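Local coordinates for enterotoxin type A (Staphylococcus aureus, PDB 1ESF), which acts as a superantigen and food-poisoning toxin, binding MHC class II molecules and T-cell receptors as an unprocessed protein and so activating T cells, at residues E2-I7 / D227-T232; N8-R13 / S193-L198; K123-N128 / V143-K148; V185-T190 / N223-I228. All coordinates share one frame; numbering follows the deposited sequence.

All four contacts meet on the mixed sheet of the beta-grasp domain. Strand 225-231 serves contacts 1 and 4, which share Asp227, Ile228 and the cadmium ion; their centres lie about 14 Å apart. Contact 2 follows contact 1 along the N-terminal tail, about 9 Å away centre to centre, beside strand 194-197, the neighbour of strand 181-187 in contact 4. Contact 3 pairs strand 118-131, on the other side of strand 225-231, with strand 144-147. Along the chain, contact 2 is nested in contact 1 and crosses contact 4; contact 3, inside contacts 1 and 2, closes before contact 4 opens. Ser1, a metal ligand, adjoins contact 1, consistent with the tail's part in zinc-dependent MHC class II binding.

Contact 1: E2-I7 / D227-T232; sequences EKSEEI and DIYLYT. With CD (cadmium ion), chain C.
Tyr229 and Tyr231, two residues apart, stand on the same side of strand 225-231; with CG anti to the carbonyl carbon (chi1 -53° and -54°), both rings reach the N-terminal tail. Here the tail and short helix 4-7 lie over one face of the beta-grasp sheet, on its inner strand 225-231. Each phenol oxygen grips tail backbone. Tyr229 OH accepts a nearly straight bond from Glu2 N (2.9 Å, 172°), while Tyr231 OH donates to Ser4 O at 2.8 Å, in the carbonyl plane and on a lone pair. Ile7 touches both rings: CG1 sits over the centre of the Tyr229 face, 3.8 Å from the centroid, and CG2 meets the edge of Tyr231. Glu2 directly follows Ser1, which joins Asp227, His187 and His225 around the cadmium ion. Trp130 packs nearly parallel to Tyr229. A water bridges the tail to the strand, 2.7 Å from Ser4 OG and donating to Leu230 O at 3.0 Å.

Contact 2: N8-R13 / S193-L198; sequences NEKDLR and SVNYDL
Arg13 and Asp197 cross at about a right angle, and what joins them is backbone to carboxylate, not charge to charge. Asp197 OD2 receives Arg13 N on its syn lone pair, at 2.9 Å and 165°. The guanidinium leads away, its plane 55° from that of the carboxylate, and Arg13 NE stays 5.3 Å from Asp197 OD2. The aliphatic start of the arginine instead lies against the same oxygen, with Arg13 CG 3.6 Å from Asp197 OD2, and Leu12 CA approaches that oxygen too. With CG anti to the backbone N (chi1 176°), Asp197 extends from strand 194-197 to the tail. This strand lies beside strand 181-187 in the beta-grasp sheet, and the irregular segment 8-13 runs past it on the way from helix 4-7 to helix 22-32. The other carboxylate oxygen, Asp197 OD1, accepts from Phe199 N and lies 2.6 Å from a water that is also near Arg13 O. At the exposed end, Lys10 and Asn195 reach out from opposite directions, and Lys10 NZ makes a weak hydrogen bond to Asn195 OD1 at 3.2 Å. Inward, Leu12 rests on Tyr231 of strand 225-231.

Contact 3: K123-N128 / V143-K148; sequences KKVPIN and VKTNKK
Val143 meets two residues of segment 123-128 with its two methyl branches. CG2 presses on Ile127 CD1 at 3.3 Å, tighter than usual carbon packing, as the two side chains cross at about a right angle; CG1 reaches Val125 CB at 3.9 Å. Three backbone bonds set this register: Lys123 N to Thr145 O (2.6 Å), Thr145 N to Lys123 O and Val125 N to Val143 O. Lys123 and Thr145 form an antiparallel hydrogen-bonded pair and Lys124 with Lys144 a non-hydrogen-bonded one, and a water that accepts from Val143 N lies close to Val125 O. Thr145 OG1, anti to its own nitrogen (chi1 -172°), accepts from Lys147 N in an ST turn and is also bound to Glu154 of helix 152-167. That helix holds Lys147 by a salt bridge to Glu154 and Lys144 N through Gln158. In the mixed beta-grasp sheet, strand 144-147 pairs with one part of strand 118-131, whose later residues run parallel to strand 225-231, with Val125 on Ile226 and Ile127 on Ile228.

Contact 4: V185-T190 / N223-I228; sequences VFHTST and NMHIDI. With CD (cadmium ion), chain C.
Strands 185-187 and 225-228 run antiparallel, their axes 4.7 Å apart at closest approach and their directions 148° apart. Val185 and Asp227 form a hydrogen-bonded pair with bonds of similar length in both directions, Asp227 N to Val185 O being 2.8 Å. The His187-His225 pair is uneven: His187 N to His225 O is 2.7 Å but bent to 135°, and the return bond is weak. Past the strand ends, Ser189 OG donates to Asn223 O at 2.6 Å, and a water donates to both His187 O and Asn223 O. Phe186 and Ile226 lie side by side on the face turned to helix 152-167, where Phe186 packs on Leu155. On the opposite face His187 CG is anti to its nitrogen, while His225 sets CG between backbone N and carbonyl carbon, and His187 CB lies over one face of the His225 ring. The two imidazole planes stand at 64°, and His187 ND1 (2.4 Å) and His225 NE2 (2.3 Å) both bind the cadmium ion. Asp227 OD2 is the third ligand, its partner OD1 held by Asn128 ND2. Ser1 completes this beta-grasp metal site, whose same three side chains bind the zinc needed for MHC class II interaction.

Contact 1: E2-I7 / D227-T232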
loop_
_atom_site.group_PDB
_atom_site.type_symbol
_atom_site.label_atom_id
_atom_site.label_comp_id
_atom_site.label_asym_id
_atom_site.label_seq_id
_atom_site.Cartn_x
_atom_site.Cartn_y
_atom_site.Cartn_z
ATOM N N GLU A 2 -19.506 5.388 -6.674
ATOM C CA GLU A 2 -20.075 5.299 -8.009
ATOM C C GLU A 2 -21.005 4.136 -8.071
ATOM O O GLU A 2 -21.163 3.373 -7.104
ATOM C CB GLU A 2 -19.005 5.072 -9.078
ATOM C CG GLU A 2 -17.788 5.963 -9.002
ATOM C CD GLU A 2 -18.095 7.404 -9.304
ATOM O OE1 GLU A 2 -18.895 7.653 -10.237
ATOM O OE2 GLU A 2 -17.529 8.288 -8.610
ATOM N N LYS A 3 -21.647 4.057 -9.234
ATOM C CA LYS A 3 -22.574 3.011 -9.567
ATOM C C LYS A 3 -21.647 1.875 -9.917
ATOM O O LYS A 3 -20.718 2.042 -10.718
ATOM C CB LYS A 3 -23.371 3.433 -10.782
ATOM C CG LYS A 3 -24.252 4.601 -10.515
ATOM C CD LYS A 3 -25.661 4.246 -10.909
ATOM C CE LYS A 3 -26.568 5.483 -10.927
ATOM N NZ LYS A 3 -27.856 5.310 -11.727
ATOM N N SER A 4 -21.841 0.747 -9.253
ATOM C CA SER A 4 -21.012 -0.413 -9.508
ATOM C C SER A 4 -21.059 -0.784 -10.994
ATOM O O SER A 4 -20.127 -1.390 -11.521
ATOM C CB SER A 4 -21.500 -1.557 -8.647
ATOM O OG SER A 4 -20.628 -2.646 -8.722
ATOM N N GLU A 5 -22.126 -0.363 -11.677
ATOM C CA GLU A 5 -22.331 -0.624 -13.110
ATOM C C GLU A 5 -21.426 0.229 -14.012
ATOM O O GLU A 5 -21.024 -0.216 -15.081
ATOM C CB GLU A 5 -23.822 -0.480 -13.508
ATOM C CG GLU A 5 -24.735 0.297 -12.528
ATOM C CD GLU A 5 -24.884 -0.375 -11.133
ATOM O OE1 GLU A 5 -25.107 -1.608 -11.080
ATOM O OE2 GLU A 5 -24.766 0.323 -10.084
ATOM N N GLU A 6 -21.063 1.427 -13.563
ATOM C CA GLU A 6 -20.177 2.282 -14.336
ATOM C C GLU A 6 -18.716 1.893 -14.177
ATOM O O GLU A 6 -17.931 1.938 -15.142
ATOM C CB GLU A 6 -20.361 3.706 -13.897
ATOM C CG GLU A 6 -21.716 4.248 -14.183
ATOM C CD GLU A 6 -21.706 5.749 -14.038
ATOM O OE1 GLU A 6 -20.982 6.404 -14.830
ATOM O OE2 GLU A 6 -22.354 6.267 -13.093
ATOM N N ILE A 7 -18.342 1.553 -12.944
ATOM C CA ILE A 7 -16.980 1.128 -12.627
ATOM C C ILE A 7 -16.667 -0.144 -13.364
ATOM O O ILE A 7 -15.572 -0.372 -13.862
ATOM C CB ILE A 7 -16.830 0.844 -11.114
ATOM C CG1 ILE A 7 -17.006 2.153 -10.294
ATOM C CG2 ILE A 7 -15.522 0.027 -10.852
ATOM C CD1 ILE A 7 -15.980 3.228 -10.633
ATOM N N ASP A 227 -13.814 3.220 -1.087
ATOM C CA ASP A 227 -14.847 2.505 -1.855
ATOM C C ASP A 227 -14.172 1.332 -2.505
ATOM O O ASP A 227 -13.133 1.493 -3.151
ATOM C CB ASP A 227 -15.414 3.362 -2.953
ATOM C CG ASP A 227 -16.059 4.572 -2.424
ATOM O OD1 ASP A 227 -16.925 4.457 -1.536
ATOM O OD2 ASP A 227 -15.702 5.644 -2.908
ATOM N N ILE A 228 -14.718 0.144 -2.312
ATOM C CA ILE A 228 -14.126 -1.067 -2.909
ATOM C C ILE A 228 -15.186 -1.731 -3.801
ATOM O O ILE A 228 -16.314 -1.918 -3.351
ATOM C CB ILE A 228 -13.601 -2.118 -1.832
ATOM C CG1 ILE A 228 -12.522 -1.464 -0.918
ATOM C CG2 ILE A 228 -13.071 -3.385 -2.559
ATOM C CD1 ILE A 228 -11.990 -2.342 0.221
ATOM N N TYR A 229 -14.823 -1.990 -5.063
ATOM C CA TYR A 229 -15.696 -2.627 -6.078
ATOM C C TYR A 229 -15.096 -4.003 -6.503
ATOM O O TYR A 229 -14.009 -4.067 -7.106
ATOM C CB TYR A 229 -15.837 -1.708 -7.320
ATOM C CG TYR A 229 -16.279 -0.286 -7.013
ATOM C CD1 TYR A 229 -17.643 0.024 -6.783
ATOM C CD2 TYR A 229 -15.349 0.736 -6.907
ATOM C CE1 TYR A 229 -18.059 1.326 -6.447
ATOM C CE2 TYR A 229 -15.751 2.030 -6.562
ATOM C CZ TYR A 229 -17.095 2.314 -6.323
ATOM O OH TYR A 229 -17.452 3.562 -5.839
ATOM N N LEU A 230 -15.787 -5.095 -6.177
ATOM C CA LEU A 230 -15.293 -6.422 -6.521
ATOM C C LEU A 230 -16.294 -7.143 -7.442
ATOM O O LEU A 230 -17.531 -6.947 -7.319
ATOM C CB LEU A 230 -15.065 -7.232 -5.245
ATOM C CG LEU A 230 -14.217 -6.671 -4.091
ATOM C CD1 LEU A 230 -14.300 -7.669 -2.931
ATOM C CD2 LEU A 230 -12.785 -6.437 -4.550
ATOM N N TYR A 231 -15.755 -7.923 -8.383
ATOM C CA TYR A 231 -16.578 -8.668 -9.354
ATOM C C TYR A 231 -16.106 -10.086 -9.488
ATOM O O TYR A 231 -14.914 -10.328 -9.596
ATOM C CB TYR A 231 -16.511 -8.041 -10.735
ATOM C CG TYR A 231 -16.860 -6.579 -10.726
ATOM C CD1 TYR A 231 -18.194 -6.156 -10.723
ATOM C CD2 TYR A 231 -15.858 -5.616 -10.669
ATOM C CE1 TYR A 231 -18.512 -4.793 -10.673
ATOM C CE2 TYR A 231 -16.159 -4.262 -10.604
ATOM C CZ TYR A 231 -17.475 -3.859 -10.614
ATOM O OH TYR A 231 -17.751 -2.503 -10.586
ATOM N N THR A 232 -17.071 -10.996 -9.645
ATOM C CA THR A 232 -16.806 -12.430 -9.779
ATOM C C THR A 232 -16.687 -12.918 -11.228
ATOM O O THR A 232 -16.529 -14.089 -11.512
ATOM C CB THR A 232 -17.801 -13.236 -8.965
ATOM O OG1 THR A 232 -19.116 -12.837 -9.327
ATOM C CG2 THR A 232 -17.605 -12.970 -7.465
HETATM CD CD CD C . -17.314 7.303 -2.196
HETATM O O HOH W 1 -19.438 -4.621 -7.313
#

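Contact 2: N8-R13 / S193-L198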
loop_
_atom_site.group_PDB
_atom_site.type_symbol
_atom_site.label_atom_id
_atom_site.label_comp_id
_atom_site.label_asym_id
_atom_site.label_seq_id
_atom_site.Cartn_x
_atom_site.Cartn_y
_atom_site.Cartn_z
ATOM N N ASN A 8 -17.665 -0.981 -13.462
ATOM C CA ASN A 8 -17.507 -2.249 -14.149
ATOM C C ASN A 8 -17.058 -2.044 -15.624
ATOM O O ASN A 8 -16.455 -2.936 -16.262
ATOM C CB ASN A 8 -18.827 -3.025 -14.025
ATOM C CG ASN A 8 -18.862 -4.241 -14.880
ATOM O OD1 ASN A 8 -17.924 -5.027 -14.906
ATOM N ND2 ASN A 8 -19.931 -4.383 -15.635
ATOM N N GLU A 9 -17.279 -0.839 -16.138
ATOM C CA GLU A 9 -16.895 -0.538 -17.499
ATOM C C GLU A 9 -15.432 -0.135 -17.716
ATOM O O GLU A 9 -14.977 -0.118 -18.864
ATOM C CB GLU A 9 -17.805 0.546 -18.051
ATOM C CG GLU A 9 -19.299 0.264 -17.854
ATOM C CD GLU A 9 -20.197 1.169 -18.715
ATOM O OE1 GLU A 9 -20.530 2.314 -18.268
ATOM O OE2 GLU A 9 -20.546 0.714 -19.845
ATOM N N LYS A 10 -14.705 0.239 -16.652
ATOM C CA LYS A 10 -13.299 0.630 -16.815
ATOM C C LYS A 10 -12.586 -0.648 -17.275
ATOM O O LYS A 10 -13.143 -1.731 -17.114
ATOM C CB LYS A 10 -12.718 1.090 -15.476
ATOM C CG LYS A 10 -13.474 2.184 -14.750
ATOM C CD LYS A 10 -12.658 2.686 -13.570
ATOM C CE LYS A 10 -11.236 3.063 -14.039
ATOM N NZ LYS A 10 -10.380 3.820 -13.107
ATOM N N ASP A 11 -11.413 -0.581 -17.889
ATOM C CA ASP A 11 -10.782 -1.848 -18.254
ATOM C C ASP A 11 -9.868 -2.284 -17.138
ATOM O O ASP A 11 -8.756 -1.809 -16.956
ATOM C CB ASP A 11 -10.046 -1.829 -19.594
ATOM C CG ASP A 11 -8.906 -0.827 -19.626
ATOM O OD1 ASP A 11 -9.091 0.265 -19.026
ATOM O OD2 ASP A 11 -7.831 -1.115 -20.253
ATOM N N LEU A 12 -10.472 -3.047 -16.264
ATOM C CA LEU A 12 -9.817 -3.622 -15.116
ATOM C C LEU A 12 -9.198 -4.948 -15.584
ATOM O O LEU A 12 -9.822 -5.725 -16.318
ATOM C CB LEU A 12 -10.881 -3.894 -14.048
ATOM C CG LEU A 12 -11.732 -2.695 -13.689
ATOM C CD1 LEU A 12 -12.870 -3.134 -12.812
ATOM C CD2 LEU A 12 -10.858 -1.673 -13.016
ATOM N N ARG A 13 -7.968 -5.186 -15.183
ATOM C CA ARG A 13 -7.295 -6.416 -15.523
ATOM C C ARG A 13 -8.003 -7.559 -14.824
ATOM O O ARG A 13 -8.550 -7.384 -13.758
ATOM C CB ARG A 13 -5.858 -6.330 -15.067
ATOM C CG ARG A 13 -5.156 -5.172 -15.694
ATOM C CD ARG A 13 -5.002 -5.302 -17.207
ATOM N NE ARG A 13 -4.302 -4.134 -17.749
ATOM C CZ ARG A 13 -3.074 -3.733 -17.391
ATOM N NH1 ARG A 13 -2.366 -4.411 -16.491
ATOM N NH2 ARG A 13 -2.573 -2.598 -17.876
ATOM N N SER A 193 -8.820 12.014 -5.707
ATOM C CA SER A 193 -8.955 10.640 -5.254
ATOM C C SER A 193 -7.963 9.716 -5.977
ATOM O O SER A 193 -7.769 9.800 -7.209
ATOM C CB SER A 193 -10.379 10.138 -5.514
ATOM O OG SER A 193 -11.316 10.806 -4.705
ATOM N N VAL A 194 -7.375 8.794 -5.222
ATOM C CA VAL A 194 -6.431 7.817 -5.783
ATOM C C VAL A 194 -7.248 6.522 -5.966
ATOM O O VAL A 194 -8.119 6.228 -5.160
ATOM C CB VAL A 194 -5.274 7.528 -4.789
ATOM C CG1 VAL A 194 -4.339 6.519 -5.353
ATOM C CG2 VAL A 194 -4.503 8.799 -4.435
ATOM N N ASN A 195 -7.019 5.793 -7.050
ATOM C CA ASN A 195 -7.706 4.520 -7.282
ATOM C C ASN A 195 -6.750 3.463 -7.818
ATOM O O ASN A 195 -5.981 3.743 -8.731
ATOM C CB ASN A 195 -8.923 4.660 -8.224
ATOM C CG ASN A 195 -8.552 4.925 -9.662
ATOM O OD1 ASN A 195 -8.516 4.033 -10.501
ATOM N ND2 ASN A 195 -8.345 6.173 -9.966
ATOM N N TYR A 196 -6.794 2.241 -7.294
ATOM C CA TYR A 196 -5.874 1.223 -7.798
ATOM C C TYR A 196 -6.650 0.020 -8.272
ATOM O O TYR A 196 -7.668 -0.329 -7.654
ATOM C CB TYR A 196 -4.902 0.760 -6.691
ATOM C CG TYR A 196 -3.887 1.792 -6.192
ATOM C CD1 TYR A 196 -3.242 2.665 -7.066
ATOM C CD2 TYR A 196 -3.557 1.871 -4.830
ATOM C CE1 TYR A 196 -2.291 3.586 -6.585
ATOM C CE2 TYR A 196 -2.615 2.778 -4.346
ATOM C CZ TYR A 196 -1.983 3.634 -5.217
ATOM O OH TYR A 196 -1.063 4.539 -4.728
ATOM N N ASP A 197 -6.213 -0.564 -9.388
ATOM C CA ASP A 197 -6.784 -1.802 -9.923
ATOM C C ASP A 197 -6.076 -2.922 -9.081
ATOM O O ASP A 197 -4.853 -3.016 -9.058
ATOM C CB ASP A 197 -6.463 -1.915 -11.411
ATOM C CG ASP A 197 -6.940 -3.219 -12.030
ATOM O OD1 ASP A 197 -7.242 -4.194 -11.319
ATOM O OD2 ASP A 197 -6.963 -3.288 -13.264
ATOM N N LEU A 198 -6.871 -3.708 -8.355
ATOM C CA LEU A 198 -6.394 -4.761 -7.437
ATOM C C LEU A 198 -5.639 -5.871 -8.124
ATOM O O LEU A 198 -4.896 -6.586 -7.476
ATOM C CB LEU A 198 -7.565 -5.325 -6.624
ATOM C CG LEU A 198 -8.280 -4.298 -5.725
ATOM C CD1 LEU A 198 -9.583 -4.838 -5.161
ATOM C CD2 LEU A 198 -7.315 -3.898 -4.620
HETATM O O HOH W 2 -9.310 -5.796 -11.449
#

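Contact 3: K123-N128 / V143-K148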
loop_
_atom_site.group_PDB
_atom_site.type_symbol
_atom_site.label_atom_id
_atom_site.label_comp_id
_atom_site.label_asym_id
_atom_site.label_seq_id
_atom_site.Cartn_x
_atom_site.Cartn_y
_atom_site.Cartn_z
ATOM N N LYS A 123 -8.152 7.380 13.982
ATOM C CA LYS A 123 -9.197 7.466 12.986
ATOM C C LYS A 123 -9.596 6.066 12.431
ATOM O O LYS A 123 -8.724 5.266 12.133
ATOM C CB LYS A 123 -8.700 8.406 11.866
ATOM C CG LYS A 123 -9.673 8.716 10.721
ATOM C CD LYS A 123 -11.096 8.980 11.210
ATOM C CE LYS A 123 -11.732 10.194 10.549
ATOM N NZ LYS A 123 -13.181 9.904 10.261
ATOM N N LYS A 124 -10.884 5.707 12.459
ATOM C CA LYS A 124 -11.314 4.430 11.853
ATOM C C LYS A 124 -11.805 4.875 10.495
ATOM O O LYS A 124 -12.705 5.727 10.403
ATOM C CB LYS A 124 -12.475 3.796 12.574
ATOM C CG LYS A 124 -12.134 3.343 13.929
ATOM C CD LYS A 124 -13.326 2.773 14.617
ATOM C CE LYS A 124 -12.837 1.961 15.795
ATOM N NZ LYS A 124 -13.873 1.729 16.879
ATOM N N VAL A 125 -11.169 4.364 9.448
ATOM C CA VAL A 125 -11.517 4.732 8.086
ATOM C C VAL A 125 -12.714 3.909 7.549
ATOM O O VAL A 125 -12.605 2.693 7.332
ATOM C CB VAL A 125 -10.240 4.605 7.172
ATOM C CG1 VAL A 125 -10.533 5.083 5.738
ATOM C CG2 VAL A 125 -9.056 5.419 7.775
ATOM N N PRO A 126 -13.853 4.563 7.265
ATOM C CA PRO A 126 -15.019 3.834 6.757
ATOM C C PRO A 126 -14.758 3.222 5.376
ATOM O O PRO A 126 -14.125 3.857 4.542
ATOM C CB PRO A 126 -16.090 4.922 6.648
ATOM C CG PRO A 126 -15.593 6.025 7.539
ATOM C CD PRO A 126 -14.131 6.000 7.394
ATOM N N ILE A 127 -15.268 2.020 5.127
ATOM C CA ILE A 127 -15.104 1.371 3.834
ATOM C C ILE A 127 -16.485 0.974 3.260
ATOM O O ILE A 127 -17.295 0.373 3.996
ATOM C CB ILE A 127 -14.294 0.068 3.999
ATOM C CG1 ILE A 127 -12.892 0.375 4.560
ATOM C CG2 ILE A 127 -14.282 -0.733 2.689
ATOM C CD1 ILE A 127 -12.138 -0.825 4.994
ATOM N N ASN A 128 -16.767 1.338 2.001
ATOM C CA ASN A 128 -18.022 0.954 1.309
ATOM C C ASN A 128 -17.586 -0.183 0.423
ATOM O O ASN A 128 -16.672 0.002 -0.349
ATOM C CB ASN A 128 -18.524 2.039 0.365
ATOM C CG ASN A 128 -19.062 3.225 1.079
ATOM O OD1 ASN A 128 -19.651 3.088 2.132
ATOM N ND2 ASN A 128 -18.882 4.405 0.513
ATOM N N VAL A 143 -9.679 -0.577 8.875
ATOM C CA VAL A 143 -8.601 0.334 8.493
ATOM C C VAL A 143 -8.617 1.485 9.513
ATOM O O VAL A 143 -9.617 2.160 9.662
ATOM C CB VAL A 143 -8.822 0.916 7.044
ATOM C CG1 VAL A 143 -7.625 1.782 6.612
ATOM C CG2 VAL A 143 -9.021 -0.211 6.038
ATOM N N LYS A 144 -7.495 1.721 10.188
ATOM C CA LYS A 144 -7.405 2.774 11.188
ATOM C C LYS A 144 -6.060 3.448 11.087
ATOM O O LYS A 144 -5.104 2.853 10.613
ATOM C CB LYS A 144 -7.640 2.199 12.588
ATOM C CG LYS A 144 -7.024 0.836 12.795
ATOM C CD LYS A 144 -7.089 0.269 14.234
ATOM C CE LYS A 144 -8.436 -0.347 14.665
ATOM N NZ LYS A 144 -8.435 -0.847 16.121
ATOM N N THR A 145 -5.994 4.713 11.469
ATOM C CA THR A 145 -4.753 5.468 11.441
ATOM C C THR A 145 -4.717 6.544 12.550
ATOM O O THR A 145 -5.739 7.014 13.026
ATOM C CB THR A 145 -4.476 6.128 10.000
ATOM O OG1 THR A 145 -3.163 6.707 9.971
ATOM C CG2 THR A 145 -5.516 7.220 9.629
ATOM N N ASN A 146 -3.503 6.921 12.934
ATOM C CA ASN A 146 -3.248 7.952 13.933
ATOM C C ASN A 146 -2.563 9.104 13.260
ATOM O O ASN A 146 -1.997 9.953 13.933
ATOM C CB ASN A 146 -2.260 7.441 14.961
ATOM C CG ASN A 146 -2.873 6.447 15.906
ATOM O OD1 ASN A 146 -2.477 5.275 15.936
ATOM N ND2 ASN A 146 -3.845 6.901 16.702
ATOM N N LYS A 147 -2.487 9.098 11.938
ATOM C CA LYS A 147 -1.800 10.177 11.295
ATOM C C LYS A 147 -2.808 11.094 10.692
ATOM O O LYS A 147 -3.854 10.662 10.246
ATOM C CB LYS A 147 -0.861 9.651 10.200
ATOM C CG LYS A 147 0.153 8.703 10.685
ATOM C CD LYS A 147 1.059 8.181 9.584
ATOM C CE LYS A 147 2.192 7.222 10.148
ATOM N NZ LYS A 147 1.794 5.867 10.666
ATOM N N LYS A 148 -2.464 12.370 10.632
ATOM C CA LYS A 148 -3.319 13.340 10.042
ATOM C C LYS A 148 -3.106 13.285 8.522
ATOM O O LYS A 148 -4.068 13.374 7.759
ATOM C CB LYS A 148 -2.992 14.697 10.631
ATOM C CG LYS A 148 -3.937 15.710 10.138
ATOM C CD LYS A 148 -3.186 16.965 9.655
ATOM C CE LYS A 148 -4.151 18.062 9.119
ATOM N NZ LYS A 148 -3.556 19.450 9.011
HETATM O O HOH W 3 -12.612 0.352 8.517
#

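Contact 4: V185-T190 / N223-I228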
loop_
_atom_site.group_PDB
_atom_site.type_symbol
_atom_site.label_atom_id
_atom_site.label_comp_id
_atom_site.label_asym_id
_atom_site.label_seq_id
_atom_site.Cartn_x
_atom_site.Cartn_y
_atom_site.Cartn_z
ATOM N N VAL A 185 -10.740 2.550 -4.294
ATOM C CA VAL A 185 -10.713 4.007 -4.411
ATOM C C VAL A 185 -10.641 4.669 -3.036
ATOM O O VAL A 185 -11.454 4.372 -2.155
ATOM C CB VAL A 185 -11.973 4.567 -5.120
ATOM C CG1 VAL A 185 -11.877 6.127 -5.260
ATOM C CG2 VAL A 185 -12.147 3.925 -6.509
ATOM N N PHE A 186 -9.649 5.550 -2.842
ATOM C CA PHE A 186 -9.472 6.311 -1.587
ATOM C C PHE A 186 -10.202 7.623 -1.885
ATOM O O PHE A 186 -9.709 8.523 -2.571
ATOM C CB PHE A 186 -7.989 6.514 -1.302
ATOM C CG PHE A 186 -7.234 5.217 -1.182
ATOM C CD1 PHE A 186 -6.774 4.573 -2.318
ATOM C CD2 PHE A 186 -7.144 4.566 0.048
ATOM C CE1 PHE A 186 -6.254 3.262 -2.238
ATOM C CE2 PHE A 186 -6.643 3.285 0.155
ATOM C CZ PHE A 186 -6.191 2.614 -1.002
ATOM N N HIS A 187 -11.447 7.664 -1.464
ATOM C CA HIS A 187 -12.276 8.796 -1.784
ATOM C C HIS A 187 -12.155 10.005 -0.865
ATOM O O HIS A 187 -12.840 10.120 0.145
ATOM C CB HIS A 187 -13.707 8.329 -1.940
ATOM C CG HIS A 187 -14.559 9.300 -2.675
ATOM N ND1 HIS A 187 -15.892 9.074 -2.917
ATOM C CD2 HIS A 187 -14.294 10.533 -3.160
ATOM C CE1 HIS A 187 -16.420 10.138 -3.502
ATOM N NE2 HIS A 187 -15.469 11.035 -3.663
ATOM N N THR A 188 -11.263 10.902 -1.267
ATOM C CA THR A 188 -10.951 12.109 -0.526
ATOM C C THR A 188 -11.877 13.213 -0.952
ATOM O O THR A 188 -12.468 13.169 -2.002
ATOM C CB THR A 188 -9.479 12.478 -0.715
ATOM O OG1 THR A 188 -9.102 12.226 -2.073
ATOM C CG2 THR A 188 -8.574 11.616 0.210
ATOM N N SER A 189 -12.093 14.175 -0.081
ATOM C CA SER A 189 -13.006 15.282 -0.403
ATOM C C SER A 189 -12.306 16.521 -0.993
ATOM O O SER A 189 -12.692 17.050 -2.032
ATOM C CB SER A 189 -13.824 15.663 0.872
ATOM O OG SER A 189 -13.182 15.241 2.090
ATOM N N THR A 190 -11.186 16.865 -0.382
ATOM C CA THR A 190 -10.438 18.055 -0.705
ATOM C C THR A 190 -9.270 17.949 -1.662
ATOM O O THR A 190 -8.670 18.962 -2.072
ATOM C CB THR A 190 -9.975 18.628 0.628
ATOM O OG1 THR A 190 -9.189 17.642 1.334
ATOM C CG2 THR A 190 -11.203 18.963 1.462
ATOM N N ASN A 223 -12.283 13.036 6.853
ATOM C CA ASN A 223 -13.248 13.348 5.777
ATOM C C ASN A 223 -13.130 12.534 4.500
ATOM O O ASN A 223 -13.513 12.997 3.406
ATOM C CB ASN A 223 -13.176 14.831 5.391
ATOM C CG ASN A 223 -14.517 15.427 5.172
ATOM O OD1 ASN A 223 -15.399 14.835 4.537
ATOM N ND2 ASN A 223 -14.712 16.593 5.741
ATOM N N MET A 224 -12.574 11.338 4.627
ATOM C CA MET A 224 -12.438 10.471 3.477
ATOM C C MET A 224 -12.854 9.080 3.910
ATOM O O MET A 224 -13.046 8.809 5.096
ATOM C CB MET A 224 -11.021 10.473 2.933
ATOM C CG MET A 224 -10.052 9.824 3.851
ATOM S SD MET A 224 -9.641 8.166 3.355
ATOM C CE MET A 224 -8.110 8.182 4.044
ATOM N N HIS A 225 -13.115 8.259 2.903
ATOM C CA HIS A 225 -13.529 6.880 3.077
ATOM C C HIS A 225 -12.990 6.121 1.859
ATOM O O HIS A 225 -12.482 6.705 0.884
ATOM C CB HIS A 225 -15.056 6.776 3.190
ATOM C CG HIS A 225 -15.775 7.265 1.979
ATOM N ND1 HIS A 225 -16.281 8.540 1.875
ATOM C CD2 HIS A 225 -16.096 6.645 0.826
ATOM C CE1 HIS A 225 -16.889 8.687 0.718
ATOM N NE2 HIS A 225 -16.799 7.547 0.066
ATOM N N ILE A 226 -13.091 4.805 1.943
ATOM C CA ILE A 226 -12.592 3.933 0.912
ATOM C C ILE A 226 -13.803 3.268 0.252
ATOM O O ILE A 226 -14.744 2.913 0.949
ATOM C CB ILE A 226 -11.659 2.860 1.601
ATOM C CG1 ILE A 226 -10.369 3.516 2.178
ATOM C CG2 ILE A 226 -11.334 1.696 0.657
ATOM C CD1 ILE A 226 -9.522 2.569 2.977
ATOM N N ASP A 227 -13.814 3.220 -1.087
ATOM C CA ASP A 227 -14.847 2.505 -1.855
ATOM C C ASP A 227 -14.172 1.332 -2.505
ATOM O O ASP A 227 -13.133 1.493 -3.151
ATOM C CB ASP A 227 -15.414 3.362 -2.953
ATOM C CG ASP A 227 -16.059 4.572 -2.424
ATOM O OD1 ASP A 227 -16.925 4.457 -1.536
ATOM O OD2 ASP A 227 -15.702 5.644 -2.908
ATOM N N ILE A 228 -14.718 0.144 -2.312
ATOM C CA ILE A 228 -14.126 -1.067 -2.909
ATOM C C ILE A 228 -15.186 -1.731 -3.801
ATOM O O ILE A 228 -16.314 -1.918 -3.351
ATOM C CB ILE A 228 -13.601 -2.118 -1.832
ATOM C CG1 ILE A 228 -12.522 -1.464 -0.918
ATOM C CG2 ILE A 228 -13.071 -3.385 -2.559
ATOM C CD1 ILE A 228 -11.990 -2.342 0.221
HETATM CD CD CD C . -17.314 7.303 -2.196
HETATM O O HOH W 4 -14.574 12.362 1.002
#